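Local coordinates for protein AvrL567-A (Melampsora lini, PDB 2OPC) that acts as an avirulence protein of the flax rust fungus, probably recognised by host resistance proteins, and carries a cobalt ion in this crystal form, at residues Leu31-Trp36 against Leu45-Gly50; Cys60-His65 against Lys120-Pro125. All blocks are in the same frame, centred on the assembly; numbering follows the deposited sequence.

Contact 1. Residues Leu31-Trp36 against Leu45-Gly50; sequences LVKVKW and LFKWIG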
ATOM      1  N   LEU A  31      -6.303   5.402  -8.593  1.00 27.71           N
ATOM      2  CA  LEU A  31      -6.690   4.118  -9.155  1.00 28.24           C
ATOM      3  C   LEU A  31      -7.175   3.118  -8.128  1.00 27.69           C
ATOM      4  O   LEU A  31      -8.047   2.285  -8.441  1.00 27.68           O
ATOM      5  CB  LEU A  31      -5.517   3.462  -9.887  1.00 28.88           C
ATOM      6  CG  LEU A  31      -4.959   4.254 -11.085  1.00 29.78           C
ATOM      7  CD1 LEU A  31      -3.774   3.523 -11.731  1.00 30.85           C
ATOM      8  CD2 LEU A  31      -6.017   4.534 -12.146  1.00 30.61           C
ATOM      9  N   VAL A  32      -6.547   3.127  -6.956  1.00 27.29           N
ATOM     10  CA  VAL A  32      -6.803   2.095  -5.976  1.00 28.74           C
ATOM     11  C   VAL A  32      -6.964   2.733  -4.617  1.00 30.00           C
ATOM     12  O   VAL A  32      -6.096   3.511  -4.198  1.00 30.46           O
ATOM     13  CB  VAL A  32      -5.602   1.105  -5.965  1.00 30.86           C
ATOM     14  CG1 VAL A  32      -5.748   0.030  -4.899  1.00 34.50           C
ATOM     15  CG2 VAL A  32      -5.456   0.422  -7.320  1.00 32.09           C
ATOM     16  N   LYS A  33      -8.069   2.441  -3.946  1.00 28.02           N
ATOM     17  CA  LYS A  33      -8.211   2.878  -2.547  1.00 28.66           C
ATOM     18  C   LYS A  33      -7.668   1.795  -1.655  1.00 28.13           C
ATOM     19  O   LYS A  33      -7.573   0.591  -2.017  1.00 28.14           O
ATOM     20  CB  LYS A  33      -9.626   3.268  -2.128  1.00 31.13           C
ATOM     21  CG  LYS A  33     -10.622   2.265  -2.376  1.00 30.82           C
ATOM     22  CD  LYS A  33     -12.028   2.819  -1.976  1.00 32.22           C
ATOM     23  CE  LYS A  33     -13.071   1.771  -2.175  1.00 28.33           C
ATOM     24  NZ  LYS A  33     -14.336   2.101  -1.498  1.00 30.44           N
ATOM     25  N   VAL A  34      -7.242   2.250  -0.464  1.00 27.87           N
ATOM     26  CA  VAL A  34      -6.530   1.414   0.503  1.00 27.81           C
ATOM     27  C   VAL A  34      -7.139   1.571   1.883  1.00 28.59           C
ATOM     28  O   VAL A  34      -7.432   2.707   2.281  1.00 28.87           O
ATOM     29  CB  VAL A  34      -5.018   1.790   0.576  1.00 28.78           C
ATOM     30  CG1 VAL A  34      -4.214   0.732   1.344  1.00 30.98           C
ATOM     31  CG2 VAL A  34      -4.433   1.971  -0.813  1.00 29.16           C
ATOM     32  N   LYS A  35      -7.297   0.469   2.617  1.00 27.58           N
ATOM     33  CA  LYS A  35      -7.707   0.554   4.031  1.00 27.87           C
ATOM     34  C   LYS A  35      -6.922  -0.517   4.786  1.00 27.96           C
ATOM     35  O   LYS A  35      -6.212  -1.314   4.170  1.00 28.21           O
ATOM     36  CB  LYS A  35      -9.232   0.323   4.204  1.00 28.69           C
ATOM     37  CG  LYS A  35      -9.654  -1.124   3.934  1.00 27.95           C
ATOM     38  CD  LYS A  35     -11.120  -1.327   4.266  1.00 29.10           C
ATOM     39  CE  LYS A  35     -11.498  -2.796   4.067  1.00 29.79           C
ATOM     40  NZ  LYS A  35     -12.919  -3.040   4.521  1.00 32.57           N
ATOM     41  N   TRP A  36      -7.058  -0.548   6.110  1.00 27.78           N
ATOM     42  CA  TRP A  36      -6.436  -1.611   6.874  1.00 27.36           C
ATOM     43  C   TRP A  36      -7.317  -2.829   6.968  1.00 29.04           C
ATOM     44  O   TRP A  36      -8.542  -2.734   6.976  1.00 28.78           O
ATOM     45  CB  TRP A  36      -6.091  -1.124   8.301  1.00 28.39           C
ATOM     46  CG  TRP A  36      -4.964  -0.158   8.344  1.00 29.43           C
ATOM     47  CD1 TRP A  36      -5.010   1.183   8.661  1.00 28.42           C
ATOM     48  CD2 TRP A  36      -3.598  -0.475   8.125  1.00 31.86           C
ATOM     49  NE1 TRP A  36      -3.758   1.738   8.602  1.00 29.93           N
ATOM     50  CE2 TRP A  36      -2.863   0.733   8.291  1.00 31.72           C
ATOM     51  CE3 TRP A  36      -2.916  -1.663   7.786  1.00 34.57           C
ATOM     52  CZ2 TRP A  36      -1.467   0.776   8.162  1.00 33.63           C
ATOM     53  CZ3 TRP A  36      -1.531  -1.617   7.641  1.00 34.12           C
ATOM     54  CH2 TRP A  36      -0.822  -0.396   7.818  1.00 32.25           C
ATOM     55  N   LEU A  45      -5.455  -3.473   2.555  1.00 28.65           N
ATOM     56  CA  LEU A  45      -6.381  -4.063   1.585  1.00 28.38           C
ATOM     57  C   LEU A  45      -6.689  -3.013   0.527  1.00 29.14           C
ATOM     58  O   LEU A  45      -6.646  -1.825   0.822  1.00 30.46           O
ATOM     59  CB  LEU A  45      -7.707  -4.518   2.229  1.00 27.85           C
ATOM     60  CG  LEU A  45      -7.531  -5.568   3.345  1.00 28.36           C
ATOM     61  CD1 LEU A  45      -8.872  -5.923   3.926  1.00 29.47           C
ATOM     62  CD2 LEU A  45      -6.823  -6.865   2.894  1.00 28.80           C
ATOM     63  N   PHE A  46      -7.015  -3.473  -0.697  1.00 28.51           N
ATOM     64  CA  PHE A  46      -7.075  -2.616  -1.887  1.00 27.61           C
ATOM     65  C   PHE A  46      -8.381  -2.837  -2.616  1.00 28.11           C
ATOM     66  O   PHE A  46      -8.933  -3.916  -2.634  1.00 27.42           O
ATOM     67  CB  PHE A  46      -5.924  -2.982  -2.805  1.00 28.20           C
ATOM     68  CG  PHE A  46      -4.604  -2.805  -2.166  1.00 27.74           C
ATOM     69  CD1 PHE A  46      -3.957  -1.548  -2.170  1.00 29.21           C
ATOM     70  CD2 PHE A  46      -3.947  -3.900  -1.599  1.00 28.98           C
ATOM     71  CE1 PHE A  46      -2.711  -1.393  -1.580  1.00 28.59           C
ATOM     72  CE2 PHE A  46      -2.693  -3.751  -0.962  1.00 28.62           C
ATOM     73  CZ  PHE A  46      -2.054  -2.495  -0.982  1.00 28.28           C
ATOM     74  N   LYS A  47      -8.878  -1.766  -3.227  1.00 28.23           N
ATOM     75  CA  LYS A  47     -10.038  -1.853  -4.107  1.00 28.51           C
ATOM     76  C   LYS A  47      -9.911  -0.887  -5.281  1.00 28.34           C
ATOM     77  O   LYS A  47      -9.644   0.300  -5.097  1.00 27.37           O
ATOM     78  CB  LYS A  47     -11.323  -1.566  -3.328  1.00 28.02           C
ATOM     79  CG  LYS A  47     -12.583  -2.098  -3.991  1.00 29.42           C
ATOM     80  CD  LYS A  47     -13.699  -2.295  -2.978  1.00 30.61           C
ATOM     81  CE  LYS A  47     -15.065  -2.211  -3.639  1.00 33.28           C
ATOM     82  NZ  LYS A  47     -16.169  -2.421  -2.661  1.00 31.47           N
ATOM     83  N   TRP A  48     -10.103  -1.408  -6.489  1.00 28.41           N
ATOM     84  CA  TRP A  48      -9.966  -0.612  -7.702  1.00 26.59           C
ATOM     85  C   TRP A  48     -11.130   0.354  -7.853  1.00 27.33           C
ATOM     86  O   TRP A  48     -12.292  -0.073  -7.812  1.00 28.33           O
ATOM     87  CB  TRP A  48      -9.957  -1.556  -8.906  1.00 27.02           C
ATOM     88  CG  TRP A  48      -9.803  -0.846 -10.215  1.00 25.56           C
ATOM     89  CD1 TRP A  48     -10.817  -0.470 -11.069  1.00 26.93           C
ATOM     90  CD2 TRP A  48      -8.572  -0.428 -10.837  1.00 24.80           C
ATOM     91  NE1 TRP A  48     -10.283   0.143 -12.167  1.00 26.81           N
ATOM     92  CE2 TRP A  48      -8.914   0.192 -12.050  1.00 25.12           C
ATOM     93  CE3 TRP A  48      -7.209  -0.539 -10.499  1.00 25.82           C
ATOM     94  CZ2 TRP A  48      -7.966   0.700 -12.919  1.00 23.94           C
ATOM     95  CZ3 TRP A  48      -6.266  -0.043 -11.355  1.00 24.66           C
ATOM     96  CH2 TRP A  48      -6.636   0.589 -12.562  1.00 24.19           C
ATOM     97  N   ILE A  49     -10.787   1.631  -8.063  1.00 27.12           N
ATOM     98  CA  ILE A  49     -11.794   2.731  -8.255  1.00 27.46           C
ATOM     99  C   ILE A  49     -11.368   3.609  -9.420  1.00 29.33           C
ATOM    100  O   ILE A  49     -11.754   4.799  -9.485  1.00 29.99           O
ATOM    101  CB  ILE A  49     -11.977   3.618  -7.035  1.00 29.92           C
ATOM    102  CG1 ILE A  49     -10.633   4.141  -6.554  1.00 32.21           C
ATOM    103  CG2 ILE A  49     -12.747   2.848  -5.988  1.00 29.43           C
ATOM    104  CD1 ILE A  49     -10.698   5.432  -5.803  1.00 37.58           C
ATOM    105  N   GLY A  50     -10.596   3.009 -10.330  1.00 27.49           N
ATOM    106  CA  GLY A  50      -9.969   3.725 -11.472  1.00 27.93           C
ATOM    107  C   GLY A  50     -10.683   3.615 -12.790  1.00 29.28           C
ATOM    108  O   GLY A  50     -10.075   3.829 -13.856  1.00 28.19           O
TER
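Lys-33 and Lys-47 face each other as a hydrogen-bonded antiparallel pair: Lys-33 N donates to Lys-47 O at 2.9 Å and Lys-47 N returns a bond to Lys-33 O. Lys-35 and Leu-45 form the second such pair, where the bond from Leu-45 N to Lys-35 O (2.8 Å) is nearly straight at 174°. Past the strand end, Ile-49 N reaches Leu-31 O at 2.8 Å, coming in from above the plane of that carbonyl.

These bonds make a beta hairpin, strands 32-36 and 44-48, which with strand 25-28 forms a three-stranded antiparallel sheet. Leu-31 and Val-32 together face Leu-28 on that third strand, a classic beta bulge.

Apolar contacts fill the side holding Val-32, Val-34, Phe-46 and Trp-48. With its CG1 anti to the backbone N (chi1 176°), Val-32 brings that methyl to the edge of the Phe-46 ring, 3.6 Å from CD1, while CG2 meets Trp-48 CE3 at 3.8 Å. Val-34 runs alongside Phe-46, CG2 lying 3.8 Å from CD1. The Trp-48 indole carries Leu-31 O over one face and hydrogen-bonds through NE1 to Gly-51 O.

On the opposite face the lysines pack by their chains: Lys-33 CE lies 3.9 Å from Lys-47 CB, and Lys-35 CE 4.1 Å from Leu-45 CD1. Lys-35 also makes a cation-pi contact with Trp-88.

Contact 2. Residues Cys60-His65 against Lys120-Pro125; sequences CVHIAH and KIKLVP. With CO (cobalt (II) ion), chain B.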
ATOM      1  N   CYS A  60       2.163  -3.124  -9.563  1.00 27.63           N
ATOM      2  CA  CYS A  60       2.929  -3.613  -8.433  1.00 28.20           C
ATOM      3  C   CYS A  60       2.839  -2.582  -7.300  1.00 28.38           C
ATOM      4  O   CYS A  60       2.964  -1.368  -7.559  1.00 28.51           O
ATOM      5  CB  CYS A  60       4.368  -3.740  -8.948  1.00 29.78           C
ATOM      6  SG  CYS A  60       5.509  -4.627  -7.838  1.00 29.70           S
ATOM      7  N   VAL A  61       2.644  -3.073  -6.060  1.00 28.14           N
ATOM      8  CA  VAL A  61       2.520  -2.170  -4.883  1.00 29.03           C
ATOM      9  C   VAL A  61       3.892  -2.065  -4.252  1.00 29.31           C
ATOM     10  O   VAL A  61       4.399  -3.065  -3.702  1.00 31.83           O
ATOM     11  CB  VAL A  61       1.499  -2.700  -3.879  1.00 28.98           C
ATOM     12  CG1 VAL A  61       1.337  -1.729  -2.725  1.00 30.38           C
ATOM     13  CG2 VAL A  61       0.173  -2.929  -4.564  1.00 30.61           C
ATOM     14  N   HIS A  62       4.499  -0.898  -4.381  1.00 28.20           N
ATOM     15  CA  HIS A  62       5.819  -0.660  -3.809  1.00 29.24           C
ATOM     16  C   HIS A  62       5.670  -0.087  -2.417  1.00 29.29           C
ATOM     17  O   HIS A  62       4.785   0.737  -2.146  1.00 29.37           O
ATOM     18  CB  HIS A  62       6.626   0.270  -4.734  1.00 29.16           C
ATOM     19  CG  HIS A  62       7.157  -0.442  -5.947  1.00 28.05           C
ATOM     20  ND1 HIS A  62       8.180   0.035  -6.741  1.00 28.93           N
ATOM     21  CD2 HIS A  62       6.841  -1.674  -6.424  1.00 30.22           C
ATOM     22  CE1 HIS A  62       8.421  -0.857  -7.694  1.00 29.69           C
ATOM     23  NE2 HIS A  62       7.634  -1.899  -7.515  1.00 31.55           N
ATOM     24  N   ILE A  63       6.579  -0.537  -1.551  1.00 28.96           N
ATOM     25  CA  ILE A  63       6.614  -0.086  -0.155  1.00 28.72           C
ATOM     26  C   ILE A  63       8.063   0.259   0.203  1.00 28.95           C
ATOM     27  O   ILE A  63       8.987  -0.468  -0.166  1.00 30.17           O
ATOM     28  CB  ILE A  63       6.049  -1.178   0.797  1.00 28.40           C
ATOM     29  CG1 ILE A  63       5.976  -0.670   2.243  1.00 29.68           C
ATOM     30  CG2 ILE A  63       6.827  -2.481   0.710  1.00 31.01           C
ATOM     31  CD1 ILE A  63       4.989  -1.444   3.091  1.00 29.46           C
ATOM     32  N   ALA A  64       8.235   1.378   0.906  1.00 28.52           N
ATOM     33  CA  ALA A  64       9.579   1.800   1.339  1.00 27.67           C
ATOM     34  C   ALA A  64       9.968   1.074   2.617  1.00 27.52           C
ATOM     35  O   ALA A  64       9.110   0.652   3.402  1.00 27.94           O
ATOM     36  CB  ALA A  64       9.600   3.268   1.578  1.00 28.19           C
ATOM     37  N   HIS A  65      11.274   0.962   2.833  1.00 26.62           N
ATOM     38  CA  HIS A  65      11.837   0.519   4.095  1.00 26.62           C
ATOM     39  C   HIS A  65      12.417   1.721   4.851  1.00 26.94           C
ATOM     40  O   HIS A  65      13.024   2.614   4.239  1.00 27.29           O
ATOM     41  CB  HIS A  65      12.934  -0.536   3.851  1.00 27.76           C
ATOM     42  CG  HIS A  65      12.387  -1.891   3.508  1.00 27.38           C
ATOM     43  ND1 HIS A  65      13.116  -3.052   3.652  1.00 30.03           N
ATOM     44  CD2 HIS A  65      11.160  -2.263   3.063  1.00 29.61           C
ATOM     45  CE1 HIS A  65      12.364  -4.078   3.279  1.00 30.54           C
ATOM     46  NE2 HIS A  65      11.174  -3.627   2.936  1.00 30.56           N
ATOM     47  N   LYS A 120       4.949   3.938   3.702  1.00 28.88           N
ATOM     48  CA  LYS A 120       4.987   4.642   2.386  1.00 29.10           C
ATOM     49  C   LYS A 120       4.720   3.638   1.291  1.00 28.94           C
ATOM     50  O   LYS A 120       5.518   2.715   1.104  1.00 28.78           O
ATOM     51  CB  LYS A 120       6.365   5.255   2.155  1.00 28.77           C
ATOM     52  CG  LYS A 120       6.755   6.372   3.120  1.00 30.53           C
ATOM     53  CD  LYS A 120       8.187   6.907   2.744  1.00 29.82           C
ATOM     54  CE  LYS A 120       8.700   7.879   3.737  1.00 32.59           C
ATOM     55  NZ  LYS A 120       9.970   8.430   3.211  1.00 34.75           N
ATOM     56  N   ILE A 121       3.628   3.865   0.544  1.00 28.53           N
ATOM     57  CA  ILE A 121       3.224   2.919  -0.534  1.00 28.85           C
ATOM     58  C   ILE A 121       2.891   3.686  -1.798  1.00 29.27           C
ATOM     59  O   ILE A 121       2.541   4.863  -1.782  1.00 28.41           O
ATOM     60  CB  ILE A 121       2.042   2.002  -0.118  1.00 29.14           C
ATOM     61  CG1 ILE A 121       0.875   2.843   0.420  1.00 30.89           C
ATOM     62  CG2 ILE A 121       2.553   0.976   0.899  1.00 30.73           C
ATOM     63  CD1 ILE A 121      -0.400   1.998   0.799  1.00 29.48           C
ATOM     64  N   LYS A 122       3.054   2.987  -2.931  1.00 29.81           N
ATOM     65  CA  LYS A 122       2.676   3.575  -4.222  1.00 29.21           C
ATOM     66  C   LYS A 122       2.495   2.437  -5.233  1.00 29.64           C
ATOM     67  O   LYS A 122       2.900   1.302  -4.997  1.00 30.09           O
ATOM     68  CB  LYS A 122       3.763   4.543  -4.717  1.00 30.19           C
ATOM     69  CG  LYS A 122       5.093   3.850  -5.030  1.00 30.49           C
ATOM     70  CD  LYS A 122       6.162   4.894  -5.429  1.00 31.07           C
ATOM     71  CE  LYS A 122       7.478   4.216  -5.682  1.00 33.37           C
ATOM     72  NZ  LYS A 122       8.431   5.213  -6.263  1.00 35.73           N
ATOM     73  N   LEU A 123       1.896   2.783  -6.362  1.00 28.80           N
ATOM     74  CA  LEU A 123       1.778   1.835  -7.469  1.00 28.73           C
ATOM     75  C   LEU A 123       2.742   2.171  -8.567  1.00 28.61           C
ATOM     76  O   LEU A 123       2.975   3.337  -8.869  1.00 28.97           O
ATOM     77  CB  LEU A 123       0.389   1.960  -8.122  1.00 29.43           C
ATOM     78  CG  LEU A 123      -0.799   1.672  -7.212  1.00 29.15           C
ATOM     79  CD1 LEU A 123      -2.113   1.867  -8.003  1.00 30.40           C
ATOM     80  CD2 LEU A 123      -0.679   0.245  -6.599  1.00 30.90           C
ATOM     81  N   VAL A 124       3.220   1.107  -9.195  1.00 28.39           N
ATOM     82  CA  VAL A 124       3.905   1.247 -10.492  1.00 29.13           C
ATOM     83  C   VAL A 124       3.275   0.211 -11.431  1.00 28.47           C
ATOM     84  O   VAL A 124       2.785  -0.820 -10.999  1.00 28.54           O
ATOM     85  CB  VAL A 124       5.462   1.044 -10.446  1.00 29.03           C
ATOM     86  CG1 VAL A 124       6.120   2.040  -9.483  1.00 32.11           C
ATOM     87  CG2 VAL A 124       5.878  -0.372 -10.086  1.00 30.16           C
ATOM     88  N   PRO A 125       3.278   0.459 -12.739  1.00 29.34           N
ATOM     89  CA  PRO A 125       2.752  -0.568 -13.640  1.00 28.83           C
ATOM     90  C   PRO A 125       3.493  -1.912 -13.503  1.00 29.34           C
ATOM     91  O   PRO A 125       4.726  -1.963 -13.310  1.00 29.49           O
ATOM     92  CB  PRO A 125       2.953   0.050 -15.038  1.00 28.79           C
ATOM     93  CG  PRO A 125       2.918   1.541 -14.748  1.00 29.26           C
ATOM     94  CD  PRO A 125       3.685   1.680 -13.448  1.00 28.57           C
TER
HETATM   95 CO    CO B 201       7.567  -3.717  -8.355  1.00 17.00          CO
HETATM   96  O   HOH W   1       6.819   1.886   4.311  1.00 16.93           O
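Val-124 lays its CG2 methyl over one face of the His-62 imidazole, 3.7 Å from the ring centroid and 25° off the normal, a CH-pi contact in which the two side chains cross at about a right angle. With CG1 anti to the carbonyl carbon (chi1 -58°), CG2 falls between the backbone N and that carbon and comes over the ring. The same methyl packs on Cys-60 CB, so one valine branch touches both protein ligands of the cobalt ion. Cys-60 SG binds the metal at 2.3 Å and His-62 NE2 at 2.0 Å, with SG in the plane of the ring at its edge; one further atom from elsewhere in the structure completes the observed ligands. Lys-122 passes the histidine by its chain, CG 3.9 Å from His-62 CB, and sends NZ on to Glu-13 O. On this side His-62, Lys-122 and Val-124 are partly exposed, whereas Cys-60 is buried.

Strands 58-63 and 118-125 are the central pair of a four-stranded antiparallel sheet, flanked by strands 75-81 and 16-19. Paired backbone bonds link Cys-60 with Val-124 and His-62 with Lys-122; Ala-64 N to Lys-120 O continues the ladder, and a water then bridges Ala-64 O and Lys-120 N.

On the other side Val-61, Ile-63 and Ile-121 are buried. Val-61 CG2 meets Leu-123 CD2 at 3.9 Å, and Ile-63 CG1 meets Ile-121 CG2 at 4.0 Å. Val-61 and Leu-123 both also touch Val-80, while Ile-121 and Leu-123 press on Leu-28 of the facing sheet.

Contact 1 closes before contact 2 opens along the chain: strand 58-63 is the next strand after 44-48, and strand 118-125, the last of the chain, comes back to pair with it. Their centres lie about 13 Å apart, one in the three-stranded sheet and the other in the four-stranded sheet. The two sheets pack face to face as a beta sandwich: Val-32 CG2 is 3.7 Å from Leu-123 CD1, Phe-46 CZ is 3.9 Å from Val-61 CG1, and Val-34 packs against Ile-121. The contacts thus supply facing layers of one core. The cobalt site lies on the far side of the four-stranded sheet from contact 1, whose lysines face away from that core.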